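Local structure of putative lipoprotein (Pseudomonas protegens, 4KT3) at residues R107-Q110 / R111-M114; K119-A122 / D123-S126; S126-E129 / G130-C133. The protein probably acts as an immunity protein that binds and neutralises a peptidoglycan-cleaving glycoside hydrolase effector of the type VI secretion system. All coordinates share one frame; numbering follows the deposited sequence.

Interaction 1: R107-Q110 / R111-M114; sequences RALQ and RRVM
Met-114 N donates a hydrogen bond to Gln-110 O at 2.9 Å. The Met-114 side chain, a selenomethionine, packs against the same oxygen. Its CG lies 3.4 Å from Gln-110 O. With chi3 at -71° the chain bends at its end and brings CE to 3.6 Å from Gln-110 O. The amide end of Gln-110 is also fixed. Arg-107 NH2 bonds to Gln-110 OE1 at 2.8 Å, in the carbonyl plane and on a lone pair. The N-H...O angle is only 134°, and OE1 sits tilted out of the guanidinium plane of Arg-107. Arg-107 NH2 also reaches Leu-101 O, and Gln-110 NE2 reaches Gly-90 O. Both ends of the amide thus have partners, which sets its rotation.

Arg-111 lies back over the preceding turn. Its chain bends at chi3 (-63°) and lays one face of the guanidinium over Arg-107 O and Ala-108 CA. NH2 is 3.4 Å from Ala-108 CA. The carbonyl oxygen under this face probably makes a mild electrostatic match for the positive group. Arg-112 uses its guanidinium differently. Leu-109 CD2 sits over one face, toward the rim, 3.6 Å from Arg-112 NH2, and the two side chains meet at a slant. Arg-112 NH2 bonds to Leu-9 O, and the side chain also touches Pro-11. Leu-109 is buried against Leu-9 and against Val-27 and Val-30 of helix 21-34.

The backbone bonds from Arg-111, Arg-112 and Val-113 to the carbonyls of Arg-107, Ala-108 and Leu-109 keep the same four-residue spacing. This is the regular i to i+4 pattern of an alpha helix, here the amphipathic helix 104-117, with Leu-109 and Val-113 buried and Arg-111 on the exposed side.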
loop_
_atom_site.group_PDB
_atom_site.type_symbol
_atom_site.label_atom_id
_atom_site.label_comp_id
_atom_site.label_asym_id
_atom_site.label_seq_id
_atom_site.Cartn_x
_atom_site.Cartn_y
_atom_site.Cartn_z
ATOM N N ARG B 107 -15.486 -14.233 -8.858
ATOM C CA ARG B 107 -16.919 -14.116 -8.571
ATOM C C ARG B 107 -17.495 -15.436 -8.073
ATOM O O ARG B 107 -18.349 -15.460 -7.183
ATOM C CB ARG B 107 -17.680 -13.675 -9.823
ATOM C CG ARG B 107 -17.462 -12.208 -10.208
ATOM C CD ARG B 107 -18.117 -11.238 -9.222
ATOM N NE ARG B 107 -17.812 -9.842 -9.552
ATOM C CZ ARG B 107 -16.753 -9.171 -9.102
ATOM N NH1 ARG B 107 -16.562 -7.913 -9.467
ATOM N NH2 ARG B 107 -15.877 -9.747 -8.287
ATOM N N ALA B 108 -17.032 -16.537 -8.655
ATOM C CA ALA B 108 -17.469 -17.857 -8.228
ATOM C C ALA B 108 -17.074 -18.098 -6.767
ATOM O O ALA B 108 -17.856 -18.631 -5.981
ATOM C CB ALA B 108 -16.875 -18.937 -9.138
ATOM N N LEU B 109 -15.855 -17.709 -6.410
ATOM C CA LEU B 109 -15.386 -17.851 -5.037
ATOM C C LEU B 109 -16.227 -17.007 -4.089
ATOM O O LEU B 109 -16.583 -17.443 -2.991
ATOM C CB LEU B 109 -13.925 -17.420 -4.920
ATOM C CG LEU B 109 -12.914 -18.494 -4.551
ATOM C CD1 LEU B 109 -11.570 -17.826 -4.299
ATOM C CD2 LEU B 109 -13.374 -19.318 -3.341
ATOM N N GLN B 110 -16.530 -15.787 -4.513
ATOM C CA GLN B 110 -17.312 -14.876 -3.685
ATOM C C GLN B 110 -18.719 -15.417 -3.439
ATOM O O GLN B 110 -19.234 -15.316 -2.328
ATOM C CB GLN B 110 -17.354 -13.491 -4.323
ATOM C CG GLN B 110 -15.969 -12.839 -4.315
ATOM C CD GLN B 110 -15.827 -11.666 -5.265
ATOM O OE1 GLN B 110 -16.523 -11.572 -6.270
ATOM N NE2 GLN B 110 -14.902 -10.768 -4.953
ATOM N N ARG B 111 -19.337 -16.014 -4.453
ATOM C CA ARG B 111 -20.653 -16.600 -4.247
ATOM C C ARG B 111 -20.572 -17.752 -3.246
ATOM O O ARG B 111 -21.508 -17.980 -2.482
ATOM C CB ARG B 111 -21.266 -17.081 -5.563
ATOM C CG ARG B 111 -21.665 -15.956 -6.512
ATOM C CD ARG B 111 -22.419 -16.485 -7.738
ATOM N NE ARG B 111 -21.599 -17.370 -8.561
ATOM C CZ ARG B 111 -20.852 -16.990 -9.597
ATOM N NH1 ARG B 111 -20.797 -15.721 -9.964
ATOM N NH2 ARG B 111 -20.157 -17.895 -10.280
ATOM N N ARG B 112 -19.468 -18.495 -3.270
ATOM C CA ARG B 112 -19.281 -19.595 -2.331
ATOM C C ARG B 112 -19.109 -19.053 -0.916
ATOM O O ARG B 112 -19.692 -19.575 0.032
ATOM C CB ARG B 112 -18.072 -20.435 -2.735
ATOM C CG ARG B 112 -17.696 -21.530 -1.763
ATOM C CD ARG B 112 -16.340 -22.146 -2.122
ATOM N NE ARG B 112 -16.191 -22.405 -3.555
ATOM C CZ ARG B 112 -15.038 -22.735 -4.135
ATOM N NH1 ARG B 112 -14.987 -22.946 -5.443
ATOM N NH2 ARG B 112 -13.931 -22.853 -3.408
ATOM N N VAL B 113 -18.314 -17.996 -0.778
ATOM C CA VAL B 113 -18.098 -17.384 0.526
ATOM C C VAL B 113 -19.424 -16.877 1.085
ATOM O O VAL B 113 -19.755 -17.135 2.240
ATOM C CB VAL B 113 -17.095 -16.232 0.434
ATOM C CG1 VAL B 113 -17.043 -15.451 1.743
ATOM C CG2 VAL B 113 -15.725 -16.774 0.077
HETATM N N MSE B 114 -20.188 -16.172 0.258
HETATM C CA MSE B 114 -21.459 -15.594 0.700
HETATM C C MSE B 114 -22.483 -16.661 1.074
HETATM O O MSE B 114 -23.290 -16.452 1.977
HETATM C CB MSE B 114 -22.027 -14.643 -0.363
HETATM C CG MSE B 114 -21.271 -13.307 -0.415
HETATM SE SE MSE B 114 -22.069 -11.999 -1.584
HETATM C CE MSE B 114 -21.642 -12.842 -3.298
#

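Interaction 2: K119-A122 / D123-S126; sequences KSLA and DEKS
Hydrogen bonds between Ser-120 and Asp-123 dominate. Ser-120 N donates to Asp-123 OD1 at 2.8 Å. The N-H approaches from above the carboxylate plane, 43° out of it. In return Asp-123 N donates to Ser-120 OG at 3.0 Å. The Ser-120 hydroxyl can accept it because OG stands between the backbone N and the carbonyl carbon (chi1 74°), which brings it within reach of Asp-123 N. A weak bond from Asp-123 N to Ser-120 O adds to this. Each residue thus gives a backbone N-H to the side chain of the other. The exchange has the pattern of a capping box but lies ahead of helix 125-129, whose N-cap position is Glu-124. Glu-124 N to Leu-121 O and Lys-125 N to Ala-122 O continue with i to i+3 bonds. In both, the donor lies well above the carbonyl plane, as expected in tight turns.

One water carries a second kind of link. Water 1 donates to Ser-120 O at 2.8 Å and to Glu-124 OE1 at 2.9 Å. The Glu-124 carboxylate is buried, and its oxygens have further partners: Ser-86 OG at OE1 and Thr-89 OG1 at OE2.

Van der Waals contacts are few. Leu-121 CD2 meets Glu-124 OE2 at 3.8 Å, while the Leu-121 side chain also rests on Thr-89 and Asp-91. Lys-119 runs across Asp-123 at about a right angle, its CD beside Asp-123 OD1.

Charge plays a lesser part. Lys-119 NZ stays 6.1 Å from Asp-123 OD1, too far for a salt bridge, and is hydrogen-bonded to a residue just outside the segments. The chemistry implies a turn set by polar exchange between Ser-120 and Asp-123. Ser-86 and Thr-89 tie the Glu-124 carboxylate to the rest of the fold, and the water ties it back to its own turn.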
loop_
_atom_site.group_PDB
_atom_site.type_symbol
_atom_site.label_atom_id
_atom_site.label_comp_id
_atom_site.label_asym_id
_atom_site.label_seq_id
_atom_site.Cartn_x
_atom_site.Cartn_y
_atom_site.Cartn_z
ATOM N N LYS B 119 -23.954 -13.519 4.237
ATOM C CA LYS B 119 -23.816 -12.063 4.157
ATOM C C LYS B 119 -23.769 -11.571 2.711
ATOM O O LYS B 119 -23.409 -12.323 1.796
ATOM C CB LYS B 119 -22.530 -11.622 4.856
ATOM C CG LYS B 119 -22.449 -11.984 6.327
ATOM C CD LYS B 119 -23.495 -11.249 7.131
ATOM C CE LYS B 119 -23.257 -11.419 8.628
ATOM N NZ LYS B 119 -23.262 -12.853 9.018
ATOM N N SER B 120 -24.111 -10.299 2.518
ATOM C CA SER B 120 -24.173 -9.697 1.191
ATOM C C SER B 120 -23.253 -8.484 1.073
ATOM O O SER B 120 -22.739 -7.977 2.069
ATOM C CB SER B 120 -25.602 -9.246 0.896
ATOM O OG SER B 120 -25.919 -8.082 1.644
ATOM N N LEU B 121 -23.066 -7.998 -0.147
ATOM C CA LEU B 121 -22.336 -6.748 -0.344
ATOM C C LEU B 121 -23.055 -5.580 0.344
ATOM O O LEU B 121 -22.417 -4.691 0.912
ATOM C CB LEU B 121 -22.149 -6.466 -1.836
ATOM C CG LEU B 121 -21.253 -7.464 -2.575
ATOM C CD1 LEU B 121 -21.276 -7.191 -4.064
ATOM C CD2 LEU B 121 -19.821 -7.400 -2.053
ATOM N N ALA B 122 -24.384 -5.584 0.313
ATOM C CA ALA B 122 -25.147 -4.518 0.952
ATOM C C ALA B 122 -24.978 -4.533 2.480
ATOM O O ALA B 122 -24.976 -3.476 3.122
ATOM C CB ALA B 122 -26.614 -4.613 0.568
ATOM N N ASP B 123 -24.832 -5.723 3.057
ATOM C CA ASP B 123 -24.629 -5.862 4.506
ATOM C C ASP B 123 -23.380 -5.124 4.995
ATOM O O ASP B 123 -23.326 -4.682 6.148
ATOM C CB ASP B 123 -24.491 -7.331 4.915
ATOM C CG ASP B 123 -25.797 -8.107 4.826
ATOM O OD1 ASP B 123 -25.730 -9.345 4.656
ATOM O OD2 ASP B 123 -26.883 -7.495 4.933
ATOM N N GLU B 124 -22.375 -4.997 4.132
ATOM C CA GLU B 124 -21.116 -4.350 4.517
ATOM C C GLU B 124 -20.933 -2.982 3.847
ATOM O O GLU B 124 -19.811 -2.509 3.681
ATOM C CB GLU B 124 -19.920 -5.281 4.231
ATOM C CG GLU B 124 -19.709 -5.640 2.766
ATOM C CD GLU B 124 -18.769 -6.829 2.544
ATOM O OE1 GLU B 124 -18.486 -7.601 3.491
ATOM O OE2 GLU B 124 -18.323 -7.005 1.396
ATOM N N LYS B 125 -22.040 -2.342 3.479
ATOM C CA LYS B 125 -21.995 -1.040 2.808
ATOM C C LYS B 125 -21.189 -0.006 3.602
ATOM O O LYS B 125 -20.336 0.687 3.045
ATOM C CB LYS B 125 -23.417 -0.527 2.557
ATOM C CG LYS B 125 -23.482 0.762 1.756
ATOM C CD LYS B 125 -24.922 1.249 1.631
ATOM C CE LYS B 125 -24.992 2.646 1.026
ATOM N NZ LYS B 125 -26.306 3.307 1.303
ATOM N N SER B 126 -21.468 0.097 4.899
ATOM C CA SER B 126 -20.756 1.027 5.775
ATOM C C SER B 126 -19.264 0.732 5.831
ATOM O O SER B 126 -18.439 1.638 5.747
ATOM C CB SER B 126 -21.321 0.963 7.193
ATOM O OG SER B 126 -22.590 1.575 7.251
HETATM O O HOH W 1 -21.114 -8.558 4.317
#

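Interaction 3: S126-E129 / G130-C133; sequences SQRE and GLGC
The flat carbonyl group of Arg-128 is met from above its plane by Leu-131 N. This hydrogen bond is 2.9 Å from Leu-131 N to Arg-128 O, with the donor 56° out of the carbonyl plane. The Leu-131 side chain crowds the same oxygen, with CB 3.3 Å and CG 3.4 Å from Arg-128 O. Water 2 also donates to Arg-128 O, at 2.6 Å, and accepts from Cys-133 N at 2.8 Å. One oxygen therefore serves a backbone N-H and a water that links onward to Cys-133. The carbonyl of Glu-129 is approached in a similar way. Gly-132 N donates to Glu-129 O at 3.0 Å, again from above the plane.

These bonds mark the end of helix 125-129. The i to i+4 bond from Gly-130 N to Ser-126 O is followed by two i to i+3 bonds, and a type I beta turn runs from Glu-129 to Gly-132. Gly-132 then takes a positive phi (73°), a backbone shape suited to glycine, and the chain leaves the helical path.

The guanidinium of Arg-128 lies away from this turn. Its NH1 bonds to Leu-121 O, and its NE forms a salt bridge with Glu-134 OE1. Arg-128 also packs on Tyr-62, Asp-91 and Trp-93. Leu-131 is buried beside Tyr-62 and Trp-93 of the sheet, with His-59 and Ile-95 next to it. Two residues further on, Cys-133 forms a disulfide with Cys-98, which fastens the tail after the helix to the segment between strands 92-94 and 99-100.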
loop_
_atom_site.group_PDB
_atom_site.type_symbol
_atom_site.label_atom_id
_atom_site.label_comp_id
_atom_site.label_asym_id
_atom_site.label_seq_id
_atom_site.Cartn_x
_atom_site.Cartn_y
_atom_site.Cartn_z
ATOM N N SER B 126 -21.468 0.097 4.899
ATOM C CA SER B 126 -20.756 1.027 5.775
ATOM C C SER B 126 -19.264 0.732 5.831
ATOM O O SER B 126 -18.439 1.638 5.747
ATOM C CB SER B 126 -21.321 0.963 7.193
ATOM O OG SER B 126 -22.590 1.575 7.251
ATOM N N GLN B 127 -18.913 -0.539 5.965
ATOM C CA GLN B 127 -17.506 -0.905 6.026
ATOM C C GLN B 127 -16.857 -0.613 4.678
ATOM O O GLN B 127 -15.715 -0.159 4.627
ATOM C CB GLN B 127 -17.331 -2.373 6.426
ATOM C CG GLN B 127 -17.674 -2.672 7.889
ATOM C CD GLN B 127 -19.154 -2.582 8.179
ATOM O OE1 GLN B 127 -19.990 -2.990 7.372
ATOM N NE2 GLN B 127 -19.491 -2.034 9.343
ATOM N N ARG B 128 -17.561 -0.891 3.585
ATOM C CA ARG B 128 -17.008 -0.617 2.271
ATOM C C ARG B 128 -16.756 0.877 2.106
ATOM O O ARG B 128 -15.728 1.283 1.553
ATOM C CB ARG B 128 -17.913 -1.149 1.140
ATOM C CG ARG B 128 -17.328 -0.942 -0.255
ATOM C CD ARG B 128 -18.067 -1.755 -1.318
ATOM N NE ARG B 128 -19.505 -1.512 -1.270
ATOM C CZ ARG B 128 -20.412 -2.348 -0.768
ATOM N NH1 ARG B 128 -20.067 -3.528 -0.270
ATOM N NH2 ARG B 128 -21.688 -1.995 -0.760
ATOM N N GLU B 129 -17.676 1.699 2.607
ATOM C CA GLU B 129 -17.496 3.151 2.552
ATOM C C GLU B 129 -16.219 3.561 3.270
ATOM O O GLU B 129 -15.565 4.530 2.881
ATOM C CB GLU B 129 -18.705 3.877 3.138
ATOM C CG GLU B 129 -19.930 3.771 2.227
ATOM C CD GLU B 129 -21.222 4.237 2.878
ATOM O OE1 GLU B 129 -21.189 4.643 4.057
ATOM O OE2 GLU B 129 -22.272 4.185 2.198
ATOM N N GLY B 130 -15.864 2.798 4.299
ATOM C CA GLY B 130 -14.617 2.987 5.021
ATOM C C GLY B 130 -13.342 2.751 4.222
ATOM O O GLY B 130 -12.245 3.056 4.722
ATOM N N LEU B 131 -13.454 2.211 3.007
ATOM C CA LEU B 131 -12.292 2.118 2.122
ATOM C C LEU B 131 -12.019 3.445 1.410
ATOM O O LEU B 131 -10.955 3.640 0.838
ATOM C CB LEU B 131 -12.477 1.015 1.071
ATOM C CG LEU B 131 -12.800 -0.384 1.595
ATOM C CD1 LEU B 131 -12.955 -1.359 0.418
ATOM C CD2 LEU B 131 -11.729 -0.852 2.562
ATOM N N GLY B 132 -12.986 4.357 1.443
ATOM C CA GLY B 132 -12.791 5.676 0.857
ATOM C C GLY B 132 -12.788 5.675 -0.664
ATOM O O GLY B 132 -12.170 6.545 -1.287
ATOM N N CYS B 133 -13.500 4.723 -1.258
ATOM C CA CYS B 133 -13.482 4.527 -2.708
ATOM C C CYS B 133 -14.834 4.730 -3.381
ATOM O O CYS B 133 -14.924 4.715 -4.611
ATOM C CB CYS B 133 -12.982 3.124 -3.032
ATOM S SG CYS B 133 -11.213 2.925 -2.886
HETATM O O HOH W 2 -15.386 2.772 -0.609
#

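In the fold
Interactions 1 and 3 are partly buried, while interaction 2 lies at the surface. Interaction 1 belongs to helix 104-117, packed beside helix 21-34. Interactions 2 and 3 hold the start and end of helix 125-129 and share Ser-126. Regular i to i+4 bonds rule interaction 1. Side-chain to backbone exchange rules interaction 2, and i to i+3 turn bonds rule interaction 3. Met-114 of interaction 1 packs on Lys-119 and Ser-120 of interaction 2. Interactions 2 and 3 are also joined by the arginine bond at Leu-121. Interactions 1 and 3 do not touch; their nearest atoms are about 9 Å apart.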